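Local coordinates for uncharacterized hypothetical protein (Bacteroides uniformis, PDB 4EIU) that is of unknown function, a DUF3823-family protein whose N-terminal domain belongs to the transthyretin-like clan of beta folds, at residues 110-122 with 132-145. Sequence-based numbering, arbitrary orientation.
Sequences EVQPFLNVEFVGN and AQVRVTRGVSDEVF
With CG of E118 lodged between its backbone N and carbonyl carbon (chi1 62°) and CG of R135 swung anti to its own N (chi1 -175°), the two side chains run side by side, pointing the same way off one sheet face. OE2 of E118 reaches the guanidinium edge, but its salt bridge to NH1 of R135 includes a weak, long hydrogen bond of 3.4 Å, and the carboxylate plane stands 77° from the guanidinium. V120 lays CG2 over one guanidinium face, 3.8 Å from NH1 of R135. On the sheet face that carries E118 and R135, one water lies within bonding reach of OE2 of E118, O of R135 and OG1 of T137.

The reverse face is apolar: CG1 of V117 meets CG1 of V134 at 3.9 Å, and CE1 of F119 sits at a similar distance from CB of A132. V117 and V134 also touch A221 of the facing strand 216-225. Where one strand begins and the other ends, G139 N donates to F114 O at 2.9 Å from above the carbonyl plane, and CE1 of F114 packs 3.7 Å from CE2 of F145 on helix 142-149. Paired backbone bonds between N116 and T137 mark an antiparallel beta hairpin, packed against a second sheet as in a beta sandwich.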
loop_
_atom_site.group_PDB
_atom_site.type_symbol
_atom_site.label_atom_id
_atom_site.label_comp_id
_atom_site.label_asym_id
_atom_site.label_seq_id
_atom_site.Cartn_x
_atom_site.Cartn_y
_atom_site.Cartn_z
ATOM N N GLU A 110 -11.364 -7.478 -0.803
ATOM C CA GLU A 110 -10.749 -7.966 0.419
ATOM C C GLU A 110 -9.417 -8.531 0.028
ATOM O O GLU A 110 -9.371 -9.450 -0.785
ATOM C CB GLU A 110 -11.605 -9.057 1.050
ATOM C CG GLU A 110 -12.889 -8.501 1.587
ATOM C CD GLU A 110 -13.667 -9.587 2.278
ATOM O OE1 GLU A 110 -14.391 -10.283 1.578
ATOM O OE2 GLU A 110 -13.508 -9.774 3.486
ATOM N N VAL A 111 -8.345 -8.026 0.639
ATOM C CA VAL A 111 -6.971 -8.362 0.263
ATOM C C VAL A 111 -6.221 -8.790 1.527
ATOM O O VAL A 111 -6.767 -8.785 2.633
ATOM C CB VAL A 111 -6.282 -7.189 -0.458
ATOM C CG1 VAL A 111 -7.106 -6.744 -1.682
ATOM C CG2 VAL A 111 -6.079 -6.024 0.494
ATOM N N GLN A 112 -4.994 -9.214 1.327
ATOM C CA GLN A 112 -4.124 -9.727 2.406
ATOM C C GLN A 112 -2.856 -8.854 2.365
ATOM O O GLN A 112 -1.913 -9.165 1.650
ATOM C CB GLN A 112 -3.832 -11.188 2.150
ATOM C CG GLN A 112 -5.049 -12.032 2.529
ATOM C CD GLN A 112 -4.975 -13.488 2.118
ATOM O OE1 GLN A 112 -4.690 -13.826 0.947
ATOM N NE2 GLN A 112 -5.245 -14.372 3.078
ATOM N N PRO A 113 -2.855 -7.747 3.142
ATOM C CA PRO A 113 -1.716 -6.848 3.098
ATOM C C PRO A 113 -0.484 -7.561 3.650
ATOM O O PRO A 113 -0.607 -8.379 4.512
ATOM C CB PRO A 113 -2.113 -5.704 4.043
ATOM C CG PRO A 113 -3.142 -6.285 4.947
ATOM C CD PRO A 113 -3.822 -7.391 4.192
ATOM N N PHE A 114 0.695 -7.195 3.161
ATOM C CA PHE A 114 1.898 -7.854 3.606
ATOM C C PHE A 114 2.205 -7.544 5.076
ATOM O O PHE A 114 2.637 -8.418 5.819
ATOM C CB PHE A 114 3.092 -7.392 2.774
ATOM C CG PHE A 114 2.966 -7.638 1.305
ATOM C CD1 PHE A 114 2.447 -8.820 0.827
ATOM C CD2 PHE A 114 3.413 -6.703 0.397
ATOM C CE1 PHE A 114 2.361 -9.058 -0.535
ATOM C CE2 PHE A 114 3.323 -6.936 -0.967
ATOM C CZ PHE A 114 2.825 -8.139 -1.430
ATOM N N LEU A 115 1.998 -6.292 5.462
ATOM C CA LEU A 115 2.360 -5.739 6.791
ATOM C C LEU A 115 1.275 -4.811 7.321
ATOM O O LEU A 115 0.571 -4.158 6.550
ATOM C CB LEU A 115 3.679 -4.953 6.699
ATOM C CG LEU A 115 4.947 -5.689 6.198
ATOM C CD1 LEU A 115 6.148 -4.735 6.022
ATOM C CD2 LEU A 115 5.357 -6.822 7.159
ATOM N N ASN A 116 1.141 -4.788 8.638
ATOM C CA ASN A 116 0.402 -3.782 9.340
ATOM C C ASN A 116 1.393 -2.890 10.049
ATOM O O ASN A 116 2.344 -3.378 10.683
ATOM C CB ASN A 116 -0.540 -4.433 10.342
ATOM C CG ASN A 116 -1.639 -5.222 9.675
ATOM O OD1 ASN A 116 -2.134 -4.844 8.619
ATOM N ND2 ASN A 116 -2.056 -6.296 10.309
ATOM N N VAL A 117 1.172 -1.594 9.954
ATOM C CA VAL A 117 2.115 -0.609 10.479
ATOM C C VAL A 117 1.348 0.425 11.266
ATOM O O VAL A 117 0.418 1.021 10.740
ATOM C CB VAL A 117 2.871 0.114 9.344
ATOM C CG1 VAL A 117 3.901 1.099 9.927
ATOM C CG2 VAL A 117 3.491 -0.884 8.361
ATOM N N GLU A 118 1.739 0.650 12.519
ATOM C CA GLU A 118 1.032 1.611 13.364
ATOM C C GLU A 118 2.009 2.384 14.223
ATOM O O GLU A 118 3.116 1.911 14.513
ATOM C CB GLU A 118 0.037 0.882 14.269
ATOM C CG GLU A 118 0.717 -0.105 15.226
ATOM C CD GLU A 118 -0.235 -1.101 15.857
ATOM O OE1 GLU A 118 -1.288 -0.662 16.382
ATOM O OE2 GLU A 118 0.091 -2.319 15.858
ATOM N N PHE A 119 1.588 3.570 14.637
ATOM C CA PHE A 119 2.274 4.284 15.727
ATOM C C PHE A 119 1.837 3.715 17.069
ATOM O O PHE A 119 0.706 3.259 17.211
ATOM C CB PHE A 119 1.951 5.762 15.673
ATOM C CG PHE A 119 2.600 6.482 14.532
ATOM C CD1 PHE A 119 3.994 6.594 14.467
ATOM C CD2 PHE A 119 1.830 7.068 13.533
ATOM C CE1 PHE A 119 4.605 7.286 13.432
ATOM C CE2 PHE A 119 2.432 7.752 12.488
ATOM C CZ PHE A 119 3.820 7.867 12.434
ATOM N N VAL A 120 2.727 3.725 18.056
ATOM C CA VAL A 120 2.358 3.270 19.388
ATOM C C VAL A 120 2.130 4.472 20.294
ATOM O O VAL A 120 1.029 4.637 20.815
ATOM C CB VAL A 120 3.398 2.310 19.986
ATOM C CG1 VAL A 120 2.992 1.922 21.405
ATOM C CG2 VAL A 120 3.508 1.084 19.099
ATOM N N GLY A 121 3.130 5.330 20.459
ATOM C CA GLY A 121 2.929 6.521 21.309
ATOM C C GLY A 121 2.414 7.732 20.551
ATOM O O GLY A 121 2.050 7.641 19.395
ATOM N N ASN A 122 2.382 8.874 21.229
ATOM C CA ASN A 122 2.362 10.177 20.563
ATOM C C ASN A 122 3.807 10.542 20.251
ATOM O O ASN A 122 4.670 10.374 21.107
ATOM C CB ASN A 122 1.787 11.256 21.480
ATOM C CG ASN A 122 0.292 11.142 21.640
ATOM O OD1 ASN A 122 -0.443 11.103 20.657
ATOM N ND2 ASN A 122 -0.168 11.086 22.883
ATOM N N ALA A 132 9.285 8.944 17.269
ATOM C CA ALA A 132 8.072 8.140 17.326
ATOM C C ALA A 132 8.387 6.677 17.576
ATOM O O ALA A 132 9.487 6.216 17.272
ATOM C CB ALA A 132 7.305 8.277 16.014
ATOM N N GLN A 133 7.398 5.962 18.113
ATOM C CA GLN A 133 7.418 4.510 18.254
ATOM C C GLN A 133 6.544 3.876 17.164
ATOM O O GLN A 133 5.341 4.175 17.064
ATOM C CB GLN A 133 6.904 4.106 19.640
ATOM C CG GLN A 133 7.694 4.717 20.793
ATOM C CD GLN A 133 9.104 4.159 20.875
ATOM O OE1 GLN A 133 10.063 4.772 20.403
ATOM N NE2 GLN A 133 9.230 2.977 21.451
ATOM N N VAL A 134 7.155 3.028 16.334
ATOM C CA VAL A 134 6.458 2.344 15.229
ATOM C C VAL A 134 6.402 0.850 15.504
ATOM O O VAL A 134 7.405 0.251 15.931
ATOM C CB VAL A 134 7.151 2.573 13.861
ATOM C CG1 VAL A 134 6.440 1.796 12.753
ATOM C CG2 VAL A 134 7.152 4.054 13.498
ATOM N N ARG A 135 5.242 0.235 15.264
ATOM C CA ARG A 135 5.131 -1.218 15.409
ATOM C C ARG A 135 4.760 -1.858 14.072
ATOM O O ARG A 135 3.702 -1.576 13.529
ATOM C CB ARG A 135 4.120 -1.593 16.489
ATOM C CG ARG A 135 4.077 -3.094 16.744
ATOM C CD ARG A 135 2.785 -3.551 17.395
ATOM N NE ARG A 135 2.856 -3.323 18.813
ATOM C CZ ARG A 135 2.077 -2.525 19.549
ATOM N NH1 ARG A 135 1.057 -1.835 19.055
ATOM N NH2 ARG A 135 2.330 -2.444 20.836
ATOM N N VAL A 136 5.636 -2.721 13.551
ATOM C CA VAL A 136 5.362 -3.473 12.321
ATOM C C VAL A 136 5.021 -4.935 12.622
ATOM O O VAL A 136 5.745 -5.637 13.349
ATOM C CB VAL A 136 6.542 -3.393 11.333
ATOM C CG1 VAL A 136 6.242 -4.185 10.045
ATOM C CG2 VAL A 136 6.864 -1.930 11.028
ATOM N N THR A 137 3.917 -5.402 12.056
ATOM C CA THR A 137 3.535 -6.830 12.154
ATOM C C THR A 137 3.143 -7.382 10.796
ATOM O O THR A 137 2.821 -6.629 9.876
ATOM C CB THR A 137 2.362 -7.053 13.153
ATOM O OG1 THR A 137 1.308 -6.141 12.847
ATOM C CG2 THR A 137 2.797 -6.848 14.636
ATOM N N ARG A 138 3.167 -8.703 10.657
ATOM C CA ARG A 138 2.683 -9.359 9.434
ATOM C C ARG A 138 1.192 -9.109 9.216
ATOM O O ARG A 138 0.406 -9.242 10.141
ATOM C CB ARG A 138 2.936 -10.859 9.512
ATOM C CG ARG A 138 4.393 -11.261 9.554
ATOM C CD ARG A 138 5.119 -10.914 8.261
ATOM N NE ARG A 138 6.522 -11.320 8.312
ATOM C CZ ARG A 138 7.410 -11.023 7.363
ATOM N NH1 ARG A 138 7.030 -10.377 6.296
ATOM N NH2 ARG A 138 8.680 -11.395 7.459
ATOM N N GLY A 139 0.798 -8.740 8.010
ATOM C CA GLY A 139 -0.614 -8.499 7.731
ATOM C C GLY A 139 -1.320 -9.793 7.330
ATOM O O GLY A 139 -2.555 -9.870 7.354
ATOM N N VAL A 140 -0.532 -10.780 6.900
ATOM C CA VAL A 140 -1.005 -12.091 6.471
ATOM C C VAL A 140 0.067 -13.071 6.935
ATOM O O VAL A 140 1.258 -12.715 6.970
ATOM C CB VAL A 140 -1.136 -12.160 4.953
ATOM C CG1 VAL A 140 0.192 -11.852 4.253
ATOM C CG2 VAL A 140 -1.673 -13.516 4.532
ATOM N N SER A 141 -0.331 -14.276 7.320
ATOM C CA SER A 141 0.641 -15.249 7.815
ATOM C C SER A 141 1.634 -15.614 6.719
ATOM O O SER A 141 1.295 -15.708 5.497
ATOM C CB SER A 141 -0.034 -16.516 8.332
ATOM O OG SER A 141 -0.547 -17.246 7.244
ATOM N N ASP A 142 2.876 -15.798 7.142
ATOM C CA ASP A 142 3.933 -16.299 6.251
ATOM C C ASP A 142 3.497 -17.602 5.512
ATOM O O ASP A 142 3.841 -17.770 4.343
ATOM C CB ASP A 142 5.234 -16.545 7.050
ATOM C CG ASP A 142 5.890 -15.238 7.538
ATOM O OD1 ASP A 142 5.369 -14.121 7.268
ATOM O OD2 ASP A 142 6.960 -15.314 8.177
ATOM N N GLU A 143 2.688 -18.451 6.175
ATOM C CA GLU A 143 2.221 -19.747 5.606
ATOM C C GLU A 143 1.329 -19.489 4.417
ATOM O O GLU A 143 1.519 -20.102 3.383
ATOM C CB GLU A 143 1.454 -20.586 6.640
ATOM N N VAL A 144 0.366 -18.566 4.581
ATOM C CA VAL A 144 -0.541 -18.157 3.482
ATOM C C VAL A 144 0.220 -17.470 2.359
ATOM O O VAL A 144 -0.036 -17.732 1.189
ATOM C CB VAL A 144 -1.737 -17.319 4.008
ATOM C CG1 VAL A 144 -2.522 -16.711 2.858
ATOM C CG2 VAL A 144 -2.633 -18.207 4.956
ATOM N N PHE A 145 1.128 -16.557 2.706
ATOM C CA PHE A 145 1.965 -15.919 1.695
ATOM C C PHE A 145 2.655 -16.942 0.851
ATOM O O PHE A 145 2.487 -16.955 -0.382
ATOM C CB PHE A 145 2.938 -14.989 2.372
ATOM C CG PHE A 145 3.777 -14.162 1.453
ATOM C CD1 PHE A 145 4.876 -14.707 0.817
ATOM C CD2 PHE A 145 3.510 -12.802 1.264
ATOM C CE1 PHE A 145 5.707 -13.919 0.029
ATOM C CE2 PHE A 145 4.331 -12.008 0.455
ATOM C CZ PHE A 145 5.445 -12.569 -0.150
HETATM O O HOH W 1 4.404 -10.295 4.996
HETATM O O HOH W 2 -4.084 -8.393 9.002
HETATM O O HOH W 3 -1.049 -7.103 13.090
HETATM O O HOH W 4 1.610 -3.447 13.685
#